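Local atomic coordinates of glycoside hydrolase family 61 protein (Myceliophthora thermophila, PDB entry 5UFV), a protein that cleaves glycosidic bonds of cellulose and related polysaccharides oxidatively at C1, using a single reducible copper ion with O2 or H2O2 as cosubstrate. Residues Y35-S40 and N165-P170; G63-A68 and S139-D144; I104-F109 and Y217-P222; D144-G149 and I175-S180; Y151-E156 and E171-K176. One frame throughout, in Å; residues are numbered along the deposited sequence.

In the fold
Five contacts tie strands and loops of one chain into a beta sandwich. Residues 35-40, in a long loop, open contact 1, which closes only at 165-170 beside the copper. Contact 2 lies wholly within that span, pairing 63-68 with 139-144 in the four-stranded sheet. Contact 3 starts between them, at 104-109, and closes last, at 217-222; it therefore crosses contacts 1 and 2, while it encloses contacts 4 and 5. Those two open in succession at 144-149 and 151-156, before contact 1 closes, and cross it; both end on strand 167-177, where they share Ile175 and Lys176. Contacts 2 and 5 touch through Ile66, Ala68, Val153, His155 and Ile175, joining the two sheets.

Contact 1 of 5, residues Y35-S40 and N165-P170; sequences YNPVLS and NPQFYP
The Tyr169 ring has Pro37 over one face and oxygens at its edge. Pro37 CB lies 4.0 Å from the ring centroid, 30° off the normal, which meets the criterion for a CH-pi contact; the two side chains run alongside each other, with CB of Pro37 3.5 Å from CZ of Tyr169. In the ring plane sit Tyr35 O, 3.3 Å from Tyr169 CE2, and Gln167 OE1. The Phe168 ring also receives an oxygen at its edge, with Val38 O 3.5 Å from Phe168 CD1. That carbonyl belongs to a single antiparallel bridge: Val38 N donates to Phe168 O at 2.8 Å and Phe168 N to Val38 O at 2.9 Å. Gln167 stretches out beyond CG (chi2 -176°), which carries its amide to Tyr169; the hydroxyl OH donates to OE1 over 2.6 Å, from 49° out of the amide carbonyl plane. Tyr169 coordinates the copper together with His1 and His75, and Gln167 is a probable O2-binding residue by similarity. Pro37 on one face, from loop 35-40, and Gln167 OE1 at the hydroxyl, from the ligand's own strand, probably limit how far this copper-ligand ring can turn.

Contact 2 of 5, residues G63-A68 and S139-D144; sequences GDTITA and SSKIPD
Ile66 and Ile142 pack together, their side chains crossing at about a right angle with CD1 of Ile66 3.5 Å from CG1 of Ile142. On the other face of the pair, Thr67 OG1 and Ser139 OG share a hydrogen bond of 2.6 Å, and the methyl of Thr65 lies alongside the same serine. Both hydroxyls stand beside their own backbone N (chi1 -61° in Thr67, -76° in Ser139), an orientation that lets them meet end to end. The backbone sets this register: Ile66 N donates to Ser140 O at 2.7 Å, Ser140 N returns to Ile66 O at 2.8 Å, and beyond the last strand pair Ile142 N still reaches Asp64 O at 2.9 Å. The axes of 65-68 and 139-141 run at 157°, an antiparallel pairing within strands 65-70 and 136-141, the latter the outermost strand on that side of the four-stranded sheet in this immunoglobulin-like sandwich. Ile66 points into the sandwich, where it also touches His155 of the facing sheet. Farther out, a water donates to Ile66 O at 3.0 Å and to Ser140 OG at 2.8 Å, giving the Ile66 carbonyl a second donor. Ser140 OG is bonded in addition to Asp105, on strand 101-107. In the loop leading into 65-68, Asp64 OD2 is held by the backbone N of Ala61.

Contact 3 of 5, residues I104-F109 and Y217-P222; sequences IDEAGF and YKIPGP
Glu106 CG lies between its backbone N and carbonyl carbon (chi1 63°), and this sends the side chain toward Ile219, which in turn holds CG1 beside its own N (chi1 -61°) and continues outstretched (chi2 172°). The two side chains therefore meet at a slant. The branches divide the work: CD1 of Ile219 reaches the backbone, 3.6 Å from both Ala107 C and Gly108 N, whereas CG2 of Ile219 faces the carboxylate at 3.3 Å from Glu106 OE1. The aliphatic part of the glutamate joins in, with its CG 4.0 Å from CD1 of Ile219. Farther along, Phe109 and Tyr217 touch only at their roots, CB to CB over 4.0 Å; their rings diverge, yet both meet Trp126, that of Tyr217 edge-to-face. The segment 217-222 is thus laid over the end of strand 101-107 without strand pairing. Polar atoms are served from elsewhere: Lys103 forms a salt bridge with Glu106 OE1 and hydrogen bonds to the carbonyls of Pro220 and Pro222. Across the contact the grip is purely van der Waals; Lys103 links strand to loop through those carbonyls, and its positive charge would probably favour the ionised carboxylate of Glu106 even with a methyl group against OE1.

Contact 4 of 5, residues D144-G149 and I175-S180; sequences DGLAPG and IKVTGS
Gly149 and Val177 form one antiparallel hydrogen-bonded pair at the open end of the beta hairpin made by strands 149-159 and 167-177. Both its bonds are present: Gly149 N donates to Val177 O at 3.0 Å, and Val177 N to Gly149 O at 2.9 Å. The first is the more bent, 138° at the hydrogen against 151° for the second, as might be expected where the chain swings out of the sheet. Just beyond the pair a water bridges the two chains. It donates to Leu146 O at 2.7 Å and to Thr178 O at 2.8 Å, so two carbonyls that lie outside the strand pattern are each satisfied. Remaining polar groups look elsewhere: Ala147 O accepts from the hydroxyl of Tyr151, while Gly145 and Ala147 make backbone bonds to Ala183. On the second segment Thr178 OG1 is bonded to Ala60 O, and Lys176 NZ reaches Asn150 OD1, with a cation-pi contact to Tyr57 as well. Apolar packing is modest. Val177 carries CG1 opposite its backbone N (chi1 175°), placing this methyl against the 146-148 backbone, 4.1 Å from Ala147 O, and leaving CG2 near the Leu146 side chain. The Pro148 ring lies against the departing backbone of 177-179: its CB touches two carbonyl oxygens, 3.4 Å from Val177 O and 3.6 Å from Gly179 O.

Contact 5 of 5, residues Y151-E156 and E171-K176; sequences YLVRHE and ECAQIK
Val153 packs against both Ala173 and Ile175, and this is the tight part of the contact: its CG1 lies 3.8 Å from Ala173 CB and 3.7 Å from Ile175 CG1. With chi1 at 54° that methyl is wedged between the residue's own N and carbonyl carbon and leans toward the opposite strand. Toward His155 and Glu171 the same face holds water instead. A water lies in the plane of the imidazole, 2.8 Å from His155 ND1, and donates to Glu171 O at 3.1 Å, with a weak bond to Val153 O. The other face is looser: Leu152 CD2 approaches Gln174 CG no closer than 4.2 Å, and Arg154 CB stays 4.0 Å from Cys172 SG. Three hydrogen-bonded pairs, from Tyr151-Ile175 to His155-Glu171, hold the backbones, with Tyr151 N to Ile175 O at 2.7 Å. The arginine turns to Glu156, gripping it end-on through NH1 and NH2 from above the carboxylate plane. Both strands are buried in the mixed sheet, 149-159 flanked by 80-86 and 167-177 by 58-60. One face abuts the four-stranded sheet through Ile66 and Ala68; on the other, Arg154 bonds carbonyls of helix 45-48, which the Cys48-Cys172 disulfide ties down.

Contact 1 of 5, residues Y35-S40 and N165-P170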
# COMPACT_ATOMS: atom_id res chain seq x y z
N TYR A 35 -0.69 -15.43 1.51
CA TYR A 35 -1.52 -14.41 2.12
C TYR A 35 -1.22 -14.11 3.59
O TYR A 35 -1.97 -13.38 4.23
CB TYR A 35 -2.98 -14.81 2.04
CG TYR A 35 -3.68 -14.71 0.70
CD1 TYR A 35 -3.14 -14.03 -0.38
CD2 TYR A 35 -4.95 -15.29 0.56
CE1 TYR A 35 -3.83 -13.96 -1.58
CE2 TYR A 35 -5.65 -15.20 -0.61
CZ TYR A 35 -5.10 -14.55 -1.69
OH TYR A 35 -5.84 -14.49 -2.86
N ASN A 36 -0.14 -14.64 4.13
CA ASN A 36 0.18 -14.42 5.55
C ASN A 36 0.70 -13.03 5.79
O ASN A 36 1.41 -12.48 4.97
CB ASN A 36 1.25 -15.38 6.05
CG ASN A 36 0.80 -16.83 6.04
OD1 ASN A 36 -0.38 -17.13 6.16
ND2 ASN A 36 1.74 -17.73 5.89
N PRO A 37 0.37 -12.47 6.94
CA PRO A 37 0.82 -11.13 7.27
C PRO A 37 2.31 -11.07 7.59
O PRO A 37 2.91 -12.06 7.97
CB PRO A 37 -0.00 -10.81 8.52
CG PRO A 37 -0.22 -12.14 9.17
CD PRO A 37 -0.46 -13.06 8.02
N VAL A 38 2.89 -9.88 7.41
CA VAL A 38 4.16 -9.53 8.01
C VAL A 38 3.75 -9.01 9.38
O VAL A 38 2.79 -8.22 9.48
CB VAL A 38 4.90 -8.45 7.19
CG1 VAL A 38 6.16 -7.96 7.90
CG2 VAL A 38 5.25 -8.98 5.80
N LEU A 39 4.43 -9.48 10.43
CA LEU A 39 4.02 -9.22 11.83
C LEU A 39 4.86 -8.19 12.55
O LEU A 39 4.49 -7.73 13.62
CB LEU A 39 4.00 -10.51 12.63
CG LEU A 39 2.83 -11.43 12.24
CD1 LEU A 39 2.95 -12.84 12.83
CD2 LEU A 39 1.50 -10.79 12.60
N SER A 40 5.98 -7.79 11.95
CA SER A 40 6.86 -6.81 12.58
C SER A 40 7.22 -5.64 11.64
O SER A 40 7.71 -5.84 10.54
CB SER A 40 8.11 -7.50 13.04
OG SER A 40 9.22 -6.66 12.85
N ASN A 165 -1.44 -6.33 18.00
CA ASN A 165 -0.85 -7.28 17.06
C ASN A 165 -1.13 -6.89 15.62
O ASN A 165 -1.89 -7.55 14.93
CB ASN A 165 -1.27 -8.72 17.37
CG ASN A 165 -0.60 -9.28 18.64
OD1 ASN A 165 -1.04 -9.01 19.77
ND2 ASN A 165 0.46 -10.05 18.45
N PRO A 166 -0.49 -5.82 15.16
CA PRO A 166 -0.65 -5.36 13.78
C PRO A 166 -0.20 -6.42 12.76
O PRO A 166 0.67 -7.22 13.05
CB PRO A 166 0.28 -4.16 13.71
CG PRO A 166 1.37 -4.51 14.68
CD PRO A 166 0.64 -5.14 15.82
N GLN A 167 -0.81 -6.37 11.59
CA GLN A 167 -0.62 -7.34 10.54
C GLN A 167 -0.55 -6.55 9.26
O GLN A 167 -1.55 -6.01 8.84
CB GLN A 167 -1.81 -8.25 10.44
CG GLN A 167 -2.01 -9.22 11.58
CD GLN A 167 -3.19 -10.15 11.31
OE1 GLN A 167 -3.88 -10.00 10.32
NE2 GLN A 167 -3.40 -11.10 12.18
N PHE A 168 0.62 -6.52 8.63
CA PHE A 168 0.86 -5.81 7.40
C PHE A 168 0.79 -6.75 6.20
O PHE A 168 1.29 -7.85 6.25
CB PHE A 168 2.25 -5.22 7.43
CG PHE A 168 2.51 -4.29 8.60
CD1 PHE A 168 2.93 -4.78 9.82
CD2 PHE A 168 2.42 -2.91 8.43
CE1 PHE A 168 3.21 -3.92 10.87
CE2 PHE A 168 2.71 -2.04 9.49
CZ PHE A 168 3.10 -2.55 10.70
N TYR A 169 0.16 -6.30 5.12
CA TYR A 169 0.00 -7.09 3.90
C TYR A 169 0.37 -6.19 2.73
O TYR A 169 -0.47 -5.39 2.31
CB TYR A 169 -1.45 -7.54 3.74
CG TYR A 169 -1.99 -8.37 4.88
CD1 TYR A 169 -2.47 -7.78 6.05
CD2 TYR A 169 -2.04 -9.74 4.77
CE1 TYR A 169 -2.98 -8.55 7.07
CE2 TYR A 169 -2.54 -10.53 5.79
CZ TYR A 169 -3.01 -9.93 6.93
OH TYR A 169 -3.49 -10.76 7.91
N PRO A 170 1.62 -6.28 2.22
CA PRO A 170 2.10 -5.41 1.15
C PRO A 170 2.47 -6.13 -0.13
O PRO A 170 2.85 -7.29 -0.09
CB PRO A 170 3.37 -4.84 1.76
CG PRO A 170 3.94 -6.02 2.50
CD PRO A 170 2.77 -6.87 2.95

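Contact 2 of 5, residues G63-A68 and S139-D144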
# COMPACT_ATOMS: atom_id res chain seq x y z
N GLY A 63 -1.68 11.72 -13.39
CA GLY A 63 -3.14 11.86 -13.42
C GLY A 63 -3.88 10.59 -13.81
O GLY A 63 -5.10 10.50 -13.62
N ASP A 64 -3.18 9.60 -14.35
CA ASP A 64 -3.80 8.32 -14.66
C ASP A 64 -4.12 7.55 -13.38
O ASP A 64 -3.51 7.75 -12.33
CB ASP A 64 -2.91 7.47 -15.57
CG ASP A 64 -2.97 7.92 -17.05
OD1 ASP A 64 -3.99 8.52 -17.48
OD2 ASP A 64 -1.99 7.64 -17.79
N THR A 65 -5.11 6.67 -13.49
CA THR A 65 -5.60 5.90 -12.36
C THR A 65 -4.84 4.55 -12.22
O THR A 65 -4.64 3.82 -13.21
CB THR A 65 -7.13 5.70 -12.51
OG1 THR A 65 -7.79 6.95 -12.25
CG2 THR A 65 -7.66 4.67 -11.54
N ILE A 66 -4.42 4.26 -10.98
CA ILE A 66 -3.92 2.94 -10.57
C ILE A 66 -4.97 2.24 -9.71
O ILE A 66 -5.27 2.70 -8.61
CB ILE A 66 -2.62 3.04 -9.76
CG1 ILE A 66 -1.53 3.64 -10.64
CG2 ILE A 66 -2.19 1.67 -9.29
CD1 ILE A 66 -0.23 3.90 -9.92
N THR A 67 -5.50 1.14 -10.21
CA THR A 67 -6.46 0.35 -9.49
C THR A 67 -5.86 -1.01 -9.18
O THR A 67 -5.42 -1.70 -10.09
CB THR A 67 -7.69 0.11 -10.35
OG1 THR A 67 -8.28 1.36 -10.69
CG2 THR A 67 -8.70 -0.78 -9.62
N ALA A 68 -5.85 -1.39 -7.90
CA ALA A 68 -5.42 -2.71 -7.46
C ALA A 68 -6.62 -3.53 -6.99
O ALA A 68 -7.54 -3.00 -6.36
CB ALA A 68 -4.44 -2.55 -6.33
N SER A 139 -8.74 2.42 -6.07
CA SER A 139 -8.20 3.28 -7.12
C SER A 139 -7.50 4.54 -6.57
O SER A 139 -8.01 5.23 -5.67
CB SER A 139 -9.34 3.71 -8.04
OG SER A 139 -9.71 2.67 -8.90
N SER A 140 -6.33 4.84 -7.13
CA SER A 140 -5.54 6.00 -6.75
C SER A 140 -5.06 6.72 -8.02
O SER A 140 -4.68 6.07 -8.99
CB SER A 140 -4.32 5.55 -5.95
OG SER A 140 -4.67 4.91 -4.74
N LYS A 141 -5.10 8.05 -8.02
CA LYS A 141 -4.50 8.83 -9.09
C LYS A 141 -3.02 8.97 -8.87
O LYS A 141 -2.60 9.28 -7.78
CB LYS A 141 -5.11 10.22 -9.15
CG LYS A 141 -6.44 10.22 -9.85
CD LYS A 141 -7.08 11.60 -9.89
CE LYS A 141 -8.47 11.45 -10.52
NZ LYS A 141 -9.25 12.71 -10.48
N ILE A 142 -2.23 8.74 -9.92
CA ILE A 142 -0.83 9.13 -9.93
C ILE A 142 -0.73 10.65 -9.86
O ILE A 142 -1.22 11.33 -10.74
CB ILE A 142 -0.13 8.66 -11.22
CG1 ILE A 142 -0.06 7.13 -11.24
CG2 ILE A 142 1.27 9.25 -11.32
CD1 ILE A 142 0.48 6.53 -12.53
N PRO A 143 -0.07 11.18 -8.82
CA PRO A 143 -0.07 12.63 -8.57
C PRO A 143 0.30 13.45 -9.80
O PRO A 143 1.20 13.05 -10.54
CB PRO A 143 1.01 12.82 -7.50
CG PRO A 143 1.24 11.47 -6.91
CD PRO A 143 0.77 10.44 -7.87
N ASP A 144 -0.37 14.59 -9.98
CA ASP A 144 -0.09 15.51 -11.09
C ASP A 144 1.33 16.10 -11.06
O ASP A 144 1.83 16.51 -10.00
CB ASP A 144 -1.09 16.68 -11.11
CG ASP A 144 -2.53 16.23 -11.35
OD1 ASP A 144 -2.76 15.32 -12.19
OD2 ASP A 144 -3.42 16.80 -10.69
O HOH W 1 -4.63 2.26 -5.70

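Contact 3 of 5, residues I104-F109 and Y217-P222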
# COMPACT_ATOMS: atom_id res chain seq x y z
N ILE A 104 0.99 8.29 -1.99
CA ILE A 104 0.10 8.96 -2.91
C ILE A 104 -1.37 8.82 -2.53
O ILE A 104 -2.18 9.60 -2.99
CB ILE A 104 0.31 8.45 -4.35
CG1 ILE A 104 -0.12 7.01 -4.50
CG2 ILE A 104 1.78 8.57 -4.75
CD1 ILE A 104 -0.01 6.54 -5.92
N ASP A 105 -1.72 7.84 -1.71
CA ASP A 105 -3.10 7.64 -1.27
C ASP A 105 -3.15 7.06 0.15
O ASP A 105 -2.18 6.46 0.62
CB ASP A 105 -3.83 6.73 -2.26
CG ASP A 105 -5.34 6.97 -2.31
OD1 ASP A 105 -5.82 7.95 -1.69
OD2 ASP A 105 -6.06 6.18 -2.98
N GLU A 106 -4.26 7.24 0.84
CA GLU A 106 -4.43 6.64 2.17
C GLU A 106 -5.89 6.71 2.59
O GLU A 106 -6.62 7.59 2.17
CB GLU A 106 -3.59 7.37 3.22
CG GLU A 106 -4.01 8.84 3.39
CD GLU A 106 -3.31 9.58 4.54
OE1 GLU A 106 -2.35 9.03 5.19
OE2 GLU A 106 -3.74 10.74 4.78
N ALA A 107 -6.32 5.77 3.42
CA ALA A 107 -7.66 5.83 3.98
C ALA A 107 -7.61 5.18 5.33
O ALA A 107 -6.88 4.20 5.52
CB ALA A 107 -8.66 5.12 3.08
N GLY A 108 -8.35 5.74 6.28
CA GLY A 108 -8.36 5.27 7.64
C GLY A 108 -9.76 5.22 8.19
O GLY A 108 -10.65 4.67 7.57
N PHE A 109 -9.93 5.79 9.37
CA PHE A 109 -11.10 5.57 10.16
C PHE A 109 -11.99 6.79 10.10
O PHE A 109 -11.53 7.88 10.31
CB PHE A 109 -10.69 5.32 11.60
CG PHE A 109 -11.84 5.12 12.53
CD1 PHE A 109 -12.57 3.94 12.48
CD2 PHE A 109 -12.23 6.11 13.41
CE1 PHE A 109 -13.65 3.74 13.31
CE2 PHE A 109 -13.32 5.93 14.25
CZ PHE A 109 -14.03 4.74 14.20
N TYR A 217 -7.88 7.88 14.47
CA TYR A 217 -6.70 7.12 14.08
C TYR A 217 -5.84 8.01 13.22
O TYR A 217 -6.28 8.49 12.18
CB TYR A 217 -7.11 5.85 13.31
CG TYR A 217 -5.93 4.98 12.91
CD1 TYR A 217 -5.30 4.19 13.83
CD2 TYR A 217 -5.47 4.98 11.61
CE1 TYR A 217 -4.22 3.41 13.47
CE2 TYR A 217 -4.38 4.20 11.22
CZ TYR A 217 -3.76 3.40 12.16
OH TYR A 217 -2.67 2.63 11.79
N LYS A 218 -4.62 8.25 13.66
CA LYS A 218 -3.63 8.93 12.83
C LYS A 218 -3.00 7.88 11.87
O LYS A 218 -2.38 6.89 12.31
CB LYS A 218 -2.59 9.60 13.73
CG LYS A 218 -1.45 10.29 13.01
CD LYS A 218 -1.91 11.51 12.22
CE LYS A 218 -0.79 12.07 11.33
NZ LYS A 218 0.43 12.50 12.10
N ILE A 219 -3.14 8.08 10.57
CA ILE A 219 -2.54 7.17 9.61
C ILE A 219 -1.00 7.28 9.65
O ILE A 219 -0.43 8.37 9.63
CB ILE A 219 -3.13 7.40 8.19
CG1 ILE A 219 -4.64 7.15 8.21
CG2 ILE A 219 -2.52 6.45 7.17
CD1 ILE A 219 -5.36 7.54 6.93
N PRO A 220 -0.31 6.14 9.74
CA PRO A 220 1.16 6.20 9.82
C PRO A 220 1.82 6.63 8.53
O PRO A 220 1.19 6.65 7.48
CB PRO A 220 1.57 4.77 10.16
CG PRO A 220 0.40 3.92 9.83
CD PRO A 220 -0.83 4.78 9.93
N GLY A 221 3.09 6.99 8.64
CA GLY A 221 3.87 7.50 7.53
C GLY A 221 3.69 9.01 7.36
O GLY A 221 2.90 9.62 8.08
N PRO A 222 4.41 9.61 6.40
CA PRO A 222 4.38 11.04 6.13
C PRO A 222 3.08 11.47 5.48
O PRO A 222 2.36 10.62 4.99
CB PRO A 222 5.56 11.26 5.15
CG PRO A 222 6.30 9.96 5.10
CD PRO A 222 5.30 8.91 5.46

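Contact 4 of 5, residues D144-G149 and I175-S180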
# COMPACT_ATOMS: atom_id res chain seq x y z
N ASP A 144 -0.37 14.59 -9.98
CA ASP A 144 -0.09 15.51 -11.09
C ASP A 144 1.33 16.10 -11.06
O ASP A 144 1.83 16.51 -10.00
CB ASP A 144 -1.09 16.68 -11.11
CG ASP A 144 -2.53 16.23 -11.35
OD1 ASP A 144 -2.76 15.32 -12.19
OD2 ASP A 144 -3.42 16.80 -10.69
N GLY A 145 1.94 16.17 -12.23
CA GLY A 145 3.27 16.73 -12.41
C GLY A 145 4.43 15.80 -12.09
O GLY A 145 5.58 16.19 -12.26
N LEU A 146 4.16 14.57 -11.64
CA LEU A 146 5.23 13.68 -11.19
C LEU A 146 6.30 13.50 -12.26
O LEU A 146 5.99 13.19 -13.40
CB LEU A 146 4.65 12.31 -10.86
CG LEU A 146 5.51 11.27 -10.14
CD1 LEU A 146 6.01 11.80 -8.80
CD2 LEU A 146 4.70 10.01 -9.94
N ALA A 147 7.56 13.69 -11.91
CA ALA A 147 8.63 13.55 -12.90
C ALA A 147 8.58 12.16 -13.48
O ALA A 147 8.29 11.20 -12.76
CB ALA A 147 10.00 13.80 -12.27
N PRO A 148 8.89 12.04 -14.78
CA PRO A 148 8.86 10.75 -15.46
C PRO A 148 9.93 9.81 -14.95
O PRO A 148 10.96 10.27 -14.48
CB PRO A 148 9.19 11.11 -16.91
CG PRO A 148 9.97 12.37 -16.83
CD PRO A 148 9.38 13.11 -15.66
N GLY A 149 9.68 8.51 -15.06
CA GLY A 149 10.75 7.51 -14.93
C GLY A 149 10.20 6.17 -14.48
O GLY A 149 8.99 5.95 -14.52
N ILE A 175 5.82 0.52 -12.52
CA ILE A 175 5.16 1.54 -13.34
C ILE A 175 6.20 2.41 -14.03
O ILE A 175 7.07 3.00 -13.36
CB ILE A 175 4.30 2.47 -12.48
CG1 ILE A 175 3.47 1.67 -11.48
CG2 ILE A 175 3.41 3.35 -13.35
CD1 ILE A 175 2.21 1.09 -12.03
N LYS A 176 6.12 2.48 -15.36
CA LYS A 176 6.91 3.42 -16.12
C LYS A 176 6.04 4.66 -16.36
O LYS A 176 5.11 4.62 -17.18
CB LYS A 176 7.40 2.83 -17.44
CG LYS A 176 8.40 3.76 -18.09
CD LYS A 176 8.93 3.29 -19.44
CE LYS A 176 9.60 1.92 -19.43
NZ LYS A 176 10.94 1.86 -18.78
N VAL A 177 6.35 5.73 -15.63
CA VAL A 177 5.64 7.01 -15.70
C VAL A 177 6.14 7.87 -16.84
O VAL A 177 7.33 8.24 -16.87
CB VAL A 177 5.82 7.80 -14.39
CG1 VAL A 177 5.20 9.19 -14.49
CG2 VAL A 177 5.21 7.03 -13.24
N THR A 178 5.25 8.21 -17.76
CA THR A 178 5.60 8.97 -18.95
C THR A 178 5.41 10.48 -18.75
O THR A 178 5.15 10.94 -17.64
CB THR A 178 4.72 8.52 -20.13
OG1 THR A 178 3.34 8.72 -19.81
CG2 THR A 178 4.98 7.04 -20.45
N GLY A 179 5.52 11.24 -19.83
CA GLY A 179 5.29 12.68 -19.79
C GLY A 179 6.54 13.48 -19.47
O GLY A 179 7.67 13.00 -19.61
N SER A 180 6.32 14.72 -19.05
CA SER A 180 7.41 15.66 -18.81
C SER A 180 7.12 16.50 -17.58
O SER A 180 7.35 17.71 -17.55
CB SER A 180 7.63 16.54 -20.04
OG SER A 180 6.41 17.14 -20.46
O HOH W 2 5.63 13.25 -16.09

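Contact 5 of 5, residues Y151-E156 and E171-K176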
# COMPACT_ATOMS: atom_id res chain seq x y z
N TYR A 151 9.09 3.68 -11.73
CA TYR A 151 8.65 3.73 -10.35
C TYR A 151 8.09 2.40 -9.89
O TYR A 151 7.48 1.67 -10.66
CB TYR A 151 7.53 4.75 -10.15
CG TYR A 151 7.89 6.22 -10.20
CD1 TYR A 151 7.93 6.89 -11.41
CD2 TYR A 151 8.09 6.94 -9.05
CE1 TYR A 151 8.22 8.24 -11.48
CE2 TYR A 151 8.39 8.31 -9.09
CZ TYR A 151 8.45 8.96 -10.31
OH TYR A 151 8.74 10.32 -10.41
N LEU A 152 8.24 2.12 -8.60
CA LEU A 152 7.49 1.05 -7.95
C LEU A 152 6.28 1.69 -7.32
O LEU A 152 6.31 2.84 -6.92
CB LEU A 152 8.30 0.37 -6.88
CG LEU A 152 9.73 -0.02 -7.24
CD1 LEU A 152 10.38 -0.67 -6.03
CD2 LEU A 152 9.75 -0.96 -8.42
N VAL A 153 5.20 0.93 -7.25
CA VAL A 153 4.03 1.37 -6.52
C VAL A 153 3.75 0.28 -5.51
O VAL A 153 3.87 -0.87 -5.86
CB VAL A 153 2.82 1.53 -7.43
CG1 VAL A 153 2.56 0.26 -8.23
CG2 VAL A 153 1.59 1.91 -6.60
N ARG A 154 3.41 0.64 -4.27
CA ARG A 154 3.27 -0.35 -3.18
C ARG A 154 1.93 -0.19 -2.49
O ARG A 154 1.60 0.90 -2.00
CB ARG A 154 4.42 -0.16 -2.18
CG ARG A 154 4.30 -0.91 -0.86
CD ARG A 154 5.55 -0.65 -0.05
NE ARG A 154 5.49 -1.35 1.23
CZ ARG A 154 4.74 -0.96 2.27
NH1 ARG A 154 4.01 0.17 2.20
NH2 ARG A 154 4.73 -1.70 3.38
N HIS A 155 1.15 -1.28 -2.43
CA HIS A 155 -0.12 -1.26 -1.73
C HIS A 155 0.06 -1.96 -0.44
O HIS A 155 0.69 -3.00 -0.41
CB HIS A 155 -1.23 -1.94 -2.54
CG HIS A 155 -1.62 -1.16 -3.75
ND1 HIS A 155 -0.86 -1.15 -4.90
CD2 HIS A 155 -2.64 -0.30 -3.97
CE1 HIS A 155 -1.41 -0.35 -5.79
NE2 HIS A 155 -2.49 0.18 -5.25
N GLU A 156 -0.50 -1.40 0.62
CA GLU A 156 -0.31 -1.92 1.94
C GLU A 156 -1.59 -1.75 2.68
O GLU A 156 -2.15 -0.64 2.73
CB GLU A 156 0.82 -1.17 2.64
CG GLU A 156 1.06 -1.52 4.11
CD GLU A 156 2.15 -0.64 4.77
OE1 GLU A 156 2.35 0.54 4.35
OE2 GLU A 156 2.84 -1.12 5.71
N GLU A 171 2.39 -5.42 -1.26
CA GLU A 171 2.88 -5.92 -2.55
C GLU A 171 3.36 -4.73 -3.37
O GLU A 171 2.84 -3.62 -3.19
CB GLU A 171 1.76 -6.64 -3.30
CG GLU A 171 1.56 -8.11 -2.94
CD GLU A 171 0.60 -8.33 -1.78
OE1 GLU A 171 -0.36 -7.56 -1.61
OE2 GLU A 171 0.81 -9.30 -1.03
N CYS A 172 4.34 -4.97 -4.26
CA CYS A 172 4.91 -3.98 -5.20
C CYS A 172 4.73 -4.40 -6.66
O CYS A 172 4.75 -5.60 -6.99
CB CYS A 172 6.41 -3.73 -4.95
SG CYS A 172 6.70 -3.31 -3.23
N ALA A 173 4.58 -3.37 -7.51
CA ALA A 173 4.41 -3.50 -8.97
C ALA A 173 5.20 -2.42 -9.67
O ALA A 173 5.58 -1.44 -9.04
CB ALA A 173 2.94 -3.37 -9.35
N GLN A 174 5.44 -2.60 -10.95
CA GLN A 174 6.35 -1.72 -11.70
C GLN A 174 5.61 -0.78 -12.68
O GLN A 174 4.87 -1.24 -13.56
CB GLN A 174 7.40 -2.57 -12.43
CG GLN A 174 8.21 -3.43 -11.48
CD GLN A 174 9.45 -4.05 -12.07
OE1 GLN A 174 10.43 -4.24 -11.37
NE2 GLN A 174 9.41 -4.39 -13.34
N ILE A 175 5.82 0.52 -12.52
CA ILE A 175 5.16 1.54 -13.34
C ILE A 175 6.20 2.41 -14.03
O ILE A 175 7.07 3.00 -13.36
CB ILE A 175 4.30 2.47 -12.48
CG1 ILE A 175 3.47 1.67 -11.48
CG2 ILE A 175 3.41 3.35 -13.35
CD1 ILE A 175 2.21 1.09 -12.03
N LYS A 176 6.12 2.48 -15.36
CA LYS A 176 6.91 3.42 -16.12
C LYS A 176 6.04 4.66 -16.36
O LYS A 176 5.11 4.62 -17.18
CB LYS A 176 7.40 2.83 -17.44
CG LYS A 176 8.40 3.76 -18.09
CD LYS A 176 8.93 3.29 -19.44
CE LYS A 176 9.60 1.92 -19.43
NZ LYS A 176 10.94 1.86 -18.78
O HOH W 3 1.22 -2.85 -5.66